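Local structure of endo-1,3-beta-glucanase (Streptomyces sioyaensis, 3DGT) at residues 11-16 and 90-95; 194-199 and 205-210. The protein is an endo-1,3-beta-glucanase of glycoside hydrolase family 16, whose catalytic domain, the part described here, hydrolyses internal linkages of 1,3-beta-glucans. One frame throughout, in Å; residues are numbered along the deposited sequence.

Overall arrangement
Contacts 1 and 2 follow one another along the chain, with centres about 14 Å apart and each about as far from the centre of the chain. Contact 1 sets residues 11-16, on strand 9-15, against the loop 90-95 between strands 80-87 and 99-107, and its first segment ends at the magnesium ion. Contact 2 is the hairpin of strands 191-198 and 205-210, away from the metal. The two touch directly: P94 O probably accepts a hydrogen bond from R199 NH1, and P94 packs against W197. Strands 9-15, 266-276, 99-107, 191-198 and 205-210 pair in that order, all antiparallel; contact 2 lies within this run, while contact 1 packs a loop against its 9-15 end.

Contact 1. Residues 11-16 and 90-95. With MG (magnesium ion), chain B.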
ATOM      1  N   GLN A  11       6.698   2.837  19.562  1.00 16.31           N
ATOM      2  CA  GLN A  11       6.704   1.865  18.482  1.00 16.05           C
ATOM      3  C   GLN A  11       5.656   0.783  18.705  1.00 15.76           C
ATOM      4  O   GLN A  11       5.626   0.133  19.749  1.00 16.86           O
ATOM      5  CB  GLN A  11       8.082   1.228  18.360  1.00 16.40           C
ATOM      6  CG  GLN A  11       8.181   0.194  17.248  1.00 17.67           C
ATOM      7  CD  GLN A  11       9.574  -0.375  17.121  1.00 18.18           C
ATOM      8  OE1 GLN A  11      10.542   0.363  16.923  1.00 21.00           O
ATOM      9  NE2 GLN A  11       9.686  -1.696  17.233  1.00 19.91           N
ATOM     10  N   VAL A  12       4.812   0.587  17.697  1.00 14.33           N
ATOM     11  CA  VAL A  12       3.826  -0.495  17.697  1.00 13.67           C
ATOM     12  C   VAL A  12       4.318  -1.656  16.829  1.00 13.42           C
ATOM     13  O   VAL A  12       4.176  -2.815  17.199  1.00 13.17           O
ATOM     14  CB  VAL A  12       2.455   0.021  17.188  1.00 13.84           C
ATOM     15  CG1 VAL A  12       1.452  -1.107  17.083  1.00 14.69           C
ATOM     16  CG2 VAL A  12       1.918   1.118  18.109  1.00 14.74           C
ATOM     17  N   PHE A  13       4.902  -1.333  15.675  1.00 12.84           N
ATOM     18  CA  PHE A  13       5.390  -2.345  14.729  1.00 12.96           C
ATOM     19  C   PHE A  13       6.574  -1.767  13.988  1.00 12.43           C
ATOM     20  O   PHE A  13       6.542  -0.611  13.572  1.00 12.19           O
ATOM     21  CB  PHE A  13       4.287  -2.697  13.715  1.00 13.03           C
ATOM     22  CG  PHE A  13       4.731  -3.622  12.598  1.00 13.16           C
ATOM     23  CD1 PHE A  13       4.622  -4.998  12.740  1.00 13.29           C
ATOM     24  CD2 PHE A  13       5.245  -3.114  11.398  1.00 11.91           C
ATOM     25  CE1 PHE A  13       5.016  -5.866  11.711  1.00 13.94           C
ATOM     26  CE2 PHE A  13       5.638  -3.970  10.363  1.00 12.75           C
ATOM     27  CZ  PHE A  13       5.522  -5.345  10.518  1.00 13.55           C
ATOM     28  N   LEU A  14       7.614  -2.563  13.801  1.00 12.17           N
ATOM     29  CA  LEU A  14       8.677  -2.173  12.882  1.00 12.29           C
ATOM     30  C   LEU A  14       9.285  -3.400  12.243  1.00 12.21           C
ATOM     31  O   LEU A  14       9.785  -4.279  12.934  1.00 13.15           O
ATOM     32  CB  LEU A  14       9.769  -1.349  13.583  1.00 12.48           C
ATOM     33  CG  LEU A  14      11.008  -1.020  12.729  1.00 12.66           C
ATOM     34  CD1 LEU A  14      10.674  -0.085  11.575  1.00 13.02           C
ATOM     35  CD2 LEU A  14      12.098  -0.413  13.591  1.00 12.44           C
ATOM     36  N   ASP A  15       9.242  -3.459  10.918  1.00 11.94           N
ATOM     37  CA  ASP A  15      10.083  -4.409  10.197  1.00 11.36           C
ATOM     38  C   ASP A  15      10.954  -3.594   9.273  1.00 11.49           C
ATOM     39  O   ASP A  15      10.452  -2.928   8.359  1.00 11.63           O
ATOM     40  CB  ASP A  15       9.264  -5.423   9.391  1.00 11.39           C
ATOM     41  CG  ASP A  15      10.098  -6.603   8.916  1.00 11.46           C
ATOM     42  OD1 ASP A  15      11.340  -6.480   8.803  1.00 13.04           O
ATOM     43  OD2 ASP A  15       9.496  -7.664   8.654  1.00 12.16           O
ATOM     44  N   ASP A  16      12.255  -3.624   9.549  1.00 10.94           N
ATOM     45  CA  ASP A  16      13.234  -2.888   8.774  1.00 11.25           C
ATOM     46  C   ASP A  16      13.938  -3.757   7.720  1.00 11.30           C
ATOM     47  O   ASP A  16      14.876  -3.296   7.058  1.00 11.58           O
ATOM     48  CB  ASP A  16      14.246  -2.189   9.701  1.00 10.84           C
ATOM     49  CG  ASP A  16      14.483  -0.735   9.316  1.00 11.76           C
ATOM     50  OD1 ASP A  16      14.687  -0.474   8.118  1.00 10.61           O
ATOM     51  OD2 ASP A  16      14.474   0.141  10.216  1.00 12.56           O
ATOM     52  N   THR A  90      -3.493  -7.644  12.384  1.00 12.58           N
ATOM     53  CA  THR A  90      -4.661  -6.942  11.875  1.00 13.02           C
ATOM     54  C   THR A  90      -5.168  -5.914  12.879  1.00 13.13           C
ATOM     55  O   THR A  90      -6.249  -5.365  12.697  1.00 13.90           O
ATOM     56  CB  THR A  90      -5.833  -7.906  11.591  1.00 12.93           C
ATOM     57  OG1 THR A  90      -6.206  -8.588  12.799  1.00 15.18           O
ATOM     58  CG2 THR A  90      -5.459  -8.924  10.538  1.00 13.46           C
ATOM     59  N   ASP A  91      -4.381  -5.643  13.914  1.00 12.85           N
ATOM     60  CA  ASP A  91      -4.893  -4.926  15.092  1.00 13.11           C
ATOM     61  C   ASP A  91      -4.672  -3.415  15.095  1.00 13.46           C
ATOM     62  O   ASP A  91      -5.171  -2.735  15.984  1.00 14.61           O
ATOM     63  CB  ASP A  91      -4.306  -5.526  16.368  1.00 13.69           C
ATOM     64  CG  ASP A  91      -2.799  -5.482  16.386  1.00 13.72           C
ATOM     65  OD1 ASP A  91      -2.184  -6.418  15.828  1.00 13.64           O
ATOM     66  OD2 ASP A  91      -2.229  -4.523  16.960  1.00 16.00           O
ATOM     67  N   PHE A  92      -3.925  -2.897  14.117  1.00 12.80           N
ATOM     68  CA  PHE A  92      -3.504  -1.491  14.104  1.00 12.64           C
ATOM     69  C   PHE A  92      -4.685  -0.528  14.109  1.00 12.67           C
ATOM     70  O   PHE A  92      -5.462  -0.493  13.162  1.00 12.56           O
ATOM     71  CB  PHE A  92      -2.622  -1.205  12.887  1.00 12.09           C
ATOM     72  CG  PHE A  92      -1.435  -2.141  12.751  1.00 12.08           C
ATOM     73  CD1 PHE A  92      -0.547  -2.326  13.801  1.00 12.23           C
ATOM     74  CD2 PHE A  92      -1.206  -2.823  11.559  1.00 12.57           C
ATOM     75  CE1 PHE A  92       0.553  -3.181  13.669  1.00 12.76           C
ATOM     76  CE2 PHE A  92      -0.108  -3.681  11.415  1.00 13.59           C
ATOM     77  CZ  PHE A  92       0.764  -3.864  12.474  1.00 13.31           C
ATOM     78  N   GLN A  93      -4.797   0.236  15.196  1.00 12.66           N
ATOM     79  CA  GLN A  93      -5.879   1.190  15.433  1.00 13.55           C
ATOM     80  C   GLN A  93      -5.535   1.972  16.689  1.00 13.89           C
ATOM     81  O   GLN A  93      -5.329   1.370  17.744  1.00 14.91           O
ATOM     82  CB  GLN A  93      -7.213   0.459  15.651  1.00 13.43           C
ATOM     83  CG  GLN A  93      -8.395   1.392  15.951  1.00 13.39           C
ATOM     84  CD  GLN A  93      -9.659   0.658  16.349  1.00 14.02           C
ATOM     85  OE1 GLN A  93      -9.640  -0.539  16.618  1.00 16.23           O
ATOM     86  NE2 GLN A  93     -10.763   1.386  16.405  1.00 14.17           N
ATOM     87  N   PRO A  94      -5.499   3.314  16.598  1.00 14.21           N
ATOM     88  CA  PRO A  94      -5.228   4.087  17.803  1.00 14.30           C
ATOM     89  C   PRO A  94      -6.460   4.101  18.688  1.00 14.22           C
ATOM     90  O   PRO A  94      -7.572   3.990  18.180  1.00 14.00           O
ATOM     91  CB  PRO A  94      -4.981   5.495  17.268  1.00 14.81           C
ATOM     92  CG  PRO A  94      -5.759   5.574  15.999  1.00 14.76           C
ATOM     93  CD  PRO A  94      -5.745   4.167  15.425  1.00 14.29           C
ATOM     94  N   PRO A  95      -6.278   4.238  20.016  1.00 15.01           N
ATOM     95  CA  PRO A  95      -7.496   4.388  20.817  1.00 14.70           C
ATOM     96  C   PRO A  95      -8.086   5.773  20.633  1.00 14.40           C
ATOM     97  O   PRO A  95      -7.397   6.668  20.139  1.00 13.95           O
ATOM     98  CB  PRO A  95      -6.990   4.222  22.249  1.00 15.13           C
ATOM     99  CG  PRO A  95      -5.567   4.687  22.179  1.00 15.34           C
ATOM    100  CD  PRO A  95      -5.068   4.212  20.844  1.00 15.35           C
TER
HETATM  101 MG    MG B 800      15.348  -1.390   6.368  1.00 11.16          MG
HETATM  102  O   HOH W   1      17.226  -1.464   7.222  1.00 11.36           O
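F92 turns an edge of its ring toward the face of F13 in an offset edge-to-face pair, the centroids 5.8 Å apart and the planes at 69°. F92 CE1 lies 3.8 Å from F13 CB, and F92 CZ reaches past it to F13 CG at 4.0 Å, so the aromatic tip of the loop residue rests where the strand side chain leaves its backbone. V12 adds one methyl: its CG1, trans to the backbone N (chi1 176°), meets the F92 ring at its edge, near the ring plane, 4.0 Å from F92 CD1. This small interface is wholly apolar, with no hydrogen bond between the two segments. F13 and F92 are buried, whereas V12 is partly exposed.

R89, just ahead of the loop, bridges the segments by donating a hydrogen bond to V12 O while forming a salt bridge with D91 OD2. On the loop side, a backbone hydrogen bond to F236 and packing on L100 hold F92. On the strand side, V12 and F13 both pair with V273 of strand 266-276.

Farther along, D16 chelates the magnesium ion with two of its own atoms, its backbone O at 2.1 Å and its side-chain OD1 at 2.1 Å. Water 1 and three further protein or solvent atoms, among them G66 O and D269 O, bring the ligands to six. D16 OD2, not used by the metal, is hydrogen-bonded to A2 N, which helps to fix the rotation of the carboxylate.

V12 and F13 opposite V273 make a classic beta bulge, and the chain turns a corner at V12. Strand 9-15 carries this bulge and F13 and runs on to the metal ligand D16, with F92 of the loop 90-95 packed against it, within the beta-sandwich jelly roll known for family 16 glycoside hydrolases.

Contact 2. Residues 194-199 and 205-210; sequences TMEWDR and AIRFSV
R207 leaves its strand on the face shared with E196 and D198 and reaches across to both. From CB the chain starts with CG between the backbone N and the carbonyl carbon (chi1 50°), which lays CG 3.5 Å from E196 CB. CD follows alongside the glutamate, 3.4 Å from E196 OE2. At the tip, NH1 serves two carboxylates: it donates to D198 OD2 at 2.9 Å in a nearly straight bond (174°), on the anti side of that oxygen, and to E196 OE2, where the separation is too short for its exact length to be trusted. Both acids approach the guanidinium at its edge, and both carboxylates stand steeply to its plane, that of E196 at 86°. The far oxygens are held too, E196 OE1 by R101 and D198 OD1 by S200.

The other face is apolar. M195 CG packs 3.6 Å from F208 CE1, M195 SD lies 3.7 Å from I206 CG2, and I206 CD1 covers one face of the W197 indole.

Paired backbone hydrogen bonds at T194-S209, E196-R207 and D198-A205 join the strands as a regular antiparallel hairpin. Strand 99-107 pairs with 191-198 on the side away from 205-210, and strand 213-219 continues the sheet beyond 205-210, where T214 touches R207 and S209.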
ATOM      1  N   THR A 194       3.401   8.246   4.509  1.00 11.03           N
ATOM      2  CA  THR A 194       2.877   8.191   5.877  1.00 11.62           C
ATOM      3  C   THR A 194       1.384   8.470   5.927  1.00 11.79           C
ATOM      4  O   THR A 194       0.877   9.357   5.234  1.00 11.92           O
ATOM      5  CB  THR A 194       3.594   9.235   6.772  1.00 11.97           C
ATOM      6  OG1 THR A 194       5.011   9.100   6.618  1.00 13.03           O
ATOM      7  CG2 THR A 194       3.237   9.058   8.248  1.00 12.38           C
ATOM      8  N   MET A 195       0.695   7.696   6.756  1.00 11.53           N
ATOM      9  CA  MET A 195      -0.703   7.923   7.069  1.00 11.82           C
ATOM     10  C   MET A 195      -0.777   8.206   8.562  1.00 11.96           C
ATOM     11  O   MET A 195      -0.319   7.390   9.364  1.00 12.60           O
ATOM     12  CB  MET A 195      -1.503   6.668   6.711  1.00 12.05           C
ATOM     13  CG  MET A 195      -3.025   6.767   6.855  1.00 12.77           C
ATOM     14  SD  MET A 195      -3.632   6.784   8.566  1.00 13.28           S
ATOM     15  CE  MET A 195      -2.994   5.246   9.205  1.00 15.21           C
ATOM     16  N   GLU A 196      -1.306   9.378   8.924  1.00 11.85           N
ATOM     17  CA  GLU A 196      -1.615   9.671  10.317  1.00 12.32           C
ATOM     18  C   GLU A 196      -3.125   9.623  10.540  1.00 12.38           C
ATOM     19  O   GLU A 196      -3.895  10.301   9.857  1.00 12.56           O
ATOM     20  CB  GLU A 196      -1.039  11.014  10.776  1.00 12.80           C
ATOM     21  CG  GLU A 196      -1.437  11.354  12.217  1.00 14.70           C
ATOM     22  CD  GLU A 196      -0.900  12.679  12.692  1.00 17.73           C
ATOM     23  OE1 GLU A 196       0.314  12.783  12.928  1.00 20.04           O
ATOM     24  OE2 GLU A 196      -1.698  13.613  12.859  1.00 20.95           O
ATOM     25  N   TRP A 197      -3.518   8.794  11.500  1.00 12.56           N
ATOM     26  CA  TRP A 197      -4.902   8.567  11.855  1.00 12.71           C
ATOM     27  C   TRP A 197      -5.087   9.253  13.202  1.00 12.73           C
ATOM     28  O   TRP A 197      -4.534   8.814  14.222  1.00 12.96           O
ATOM     29  CB  TRP A 197      -5.097   7.061  11.953  1.00 12.71           C
ATOM     30  CG  TRP A 197      -6.466   6.512  12.272  1.00 12.58           C
ATOM     31  CD1 TRP A 197      -7.601   7.188  12.647  1.00 13.75           C
ATOM     32  CD2 TRP A 197      -6.791   5.125  12.308  1.00 13.39           C
ATOM     33  NE1 TRP A 197      -8.628   6.285  12.878  1.00 13.95           N
ATOM     34  CE2 TRP A 197      -8.145   5.015  12.680  1.00 13.42           C
ATOM     35  CE3 TRP A 197      -6.062   3.956  12.037  1.00 13.19           C
ATOM     36  CZ2 TRP A 197      -8.785   3.778  12.799  1.00 13.37           C
ATOM     37  CZ3 TRP A 197      -6.691   2.731  12.162  1.00 13.43           C
ATOM     38  CH2 TRP A 197      -8.041   2.652  12.529  1.00 13.59           C
ATOM     39  N   ASP A 198      -5.836  10.352  13.181  1.00 12.98           N
ATOM     40  CA  ASP A 198      -5.945  11.274  14.306  1.00 13.72           C
ATOM     41  C   ASP A 198      -7.321  11.169  14.963  1.00 13.82           C
ATOM     42  O   ASP A 198      -8.322  11.658  14.427  1.00 14.24           O
ATOM     43  CB  ASP A 198      -5.682  12.698  13.800  1.00 13.86           C
ATOM     44  CG  ASP A 198      -5.578  13.715  14.909  1.00 15.51           C
ATOM     45  OD1 ASP A 198      -5.892  13.368  16.066  1.00 16.20           O
ATOM     46  OD2 ASP A 198      -5.181  14.870  14.619  1.00 17.71           O
ATOM     47  N   ARG A 199      -7.364  10.519  16.120  1.00 13.76           N
ATOM     48  CA  ARG A 199      -8.609  10.412  16.879  1.00 14.27           C
ATOM     49  C   ARG A 199      -8.616  11.384  18.056  1.00 14.24           C
ATOM     50  O   ARG A 199      -9.390  11.209  19.002  1.00 14.71           O
ATOM     51  CB  ARG A 199      -8.807   8.970  17.369  1.00 14.28           C
ATOM     52  CG  ARG A 199      -8.934   7.949  16.234  1.00 13.96           C
ATOM     53  CD  ARG A 199      -9.275   6.570  16.765  1.00 14.26           C
ATOM     54  NE  ARG A 199     -10.674   6.508  17.185  1.00 13.89           N
ATOM     55  CZ  ARG A 199     -11.214   5.476  17.828  1.00 14.85           C
ATOM     56  NH1 ARG A 199     -10.460   4.436  18.161  1.00 15.50           N
ATOM     57  NH2 ARG A 199     -12.502   5.491  18.158  1.00 14.86           N
ATOM     58  N   ALA A 205      -9.720  12.687  11.816  1.00 13.32           N
ATOM     59  CA  ALA A 205      -9.074  12.933  10.531  1.00 13.68           C
ATOM     60  C   ALA A 205      -8.019  11.900  10.217  1.00 14.00           C
ATOM     61  O   ALA A 205      -7.392  11.332  11.112  1.00 14.01           O
ATOM     62  CB  ALA A 205      -8.457  14.325  10.502  1.00 14.26           C
ATOM     63  N   ILE A 206      -7.840  11.674   8.926  1.00 14.06           N
ATOM     64  CA  ILE A 206      -6.752  10.852   8.414  1.00 14.99           C
ATOM     65  C   ILE A 206      -5.950  11.729   7.445  1.00 14.69           C
ATOM     66  O   ILE A 206      -6.523  12.365   6.551  1.00 15.02           O
ATOM     67  CB  ILE A 206      -7.292   9.550   7.777  1.00 15.06           C
ATOM     68  CG1 ILE A 206      -7.835   8.648   8.902  1.00 15.92           C
ATOM     69  CG2 ILE A 206      -6.205   8.848   6.930  1.00 16.46           C
ATOM     70  CD1 ILE A 206      -8.648   7.441   8.436  1.00 16.10           C
ATOM     71  N   ARG A 207      -4.635  11.817   7.657  1.00 14.64           N
ATOM     72  CA  ARG A 207      -3.788  12.652   6.803  1.00 15.66           C
ATOM     73  C   ARG A 207      -2.714  11.823   6.138  1.00 13.62           C
ATOM     74  O   ARG A 207      -2.009  11.066   6.805  1.00 13.96           O
ATOM     75  CB  ARG A 207      -3.151  13.835   7.558  1.00 15.64           C
ATOM     76  CG  ARG A 207      -2.443  13.518   8.861  1.00 19.71           C
ATOM     77  CD  ARG A 207      -2.207  14.780   9.699  1.00 19.45           C
ATOM     78  NE  ARG A 207      -3.453  15.505   9.920  1.00 22.20           N
ATOM     79  CZ  ARG A 207      -4.132  15.548  11.067  1.00 21.10           C
ATOM     80  NH1 ARG A 207      -3.684  14.941  12.157  1.00 22.80           N
ATOM     81  NH2 ARG A 207      -5.266  16.219  11.118  1.00 22.16           N
ATOM     82  N   PHE A 208      -2.613  11.962   4.818  1.00 12.74           N
ATOM     83  CA  PHE A 208      -1.586  11.276   4.042  1.00 11.85           C
ATOM     84  C   PHE A 208      -0.493  12.245   3.643  1.00 11.15           C
ATOM     85  O   PHE A 208      -0.781  13.361   3.175  1.00 11.64           O
ATOM     86  CB  PHE A 208      -2.177  10.678   2.771  1.00 12.24           C
ATOM     87  CG  PHE A 208      -3.252   9.649   3.010  1.00 11.97           C
ATOM     88  CD1 PHE A 208      -2.921   8.314   3.242  1.00 11.05           C
ATOM     89  CD2 PHE A 208      -4.595  10.005   2.967  1.00 13.73           C
ATOM     90  CE1 PHE A 208      -3.923   7.367   3.432  1.00 12.10           C
ATOM     91  CE2 PHE A 208      -5.600   9.054   3.153  1.00 12.83           C
ATOM     92  CZ  PHE A 208      -5.263   7.738   3.389  1.00 12.08           C
ATOM     93  N   SER A 209       0.752  11.811   3.831  1.00 10.84           N
ATOM     94  CA  SER A 209       1.915  12.639   3.511  1.00 11.71           C
ATOM     95  C   SER A 209       2.995  11.877   2.758  1.00 11.66           C
ATOM     96  O   SER A 209       3.057  10.645   2.801  1.00 12.17           O
ATOM     97  CB  SER A 209       2.495  13.257   4.782  1.00 11.87           C
ATOM     98  OG  SER A 209       2.824  12.270   5.739  1.00 12.67           O
ATOM     99  N   VAL A 210       3.836  12.638   2.063  1.00 11.71           N
ATOM    100  CA  VAL A 210       5.046  12.114   1.446  1.00 11.74           C
ATOM    101  C   VAL A 210       6.204  12.996   1.892  1.00 11.73           C
ATOM    102  O   VAL A 210       6.125  14.221   1.830  1.00 11.75           O
ATOM    103  CB  VAL A 210       4.945  12.017  -0.109  1.00 11.92           C
ATOM    104  CG1 VAL A 210       4.622  13.380  -0.743  1.00 11.64           C
ATOM    105  CG2 VAL A 210       6.243  11.444  -0.698  1.00 12.51           C
TER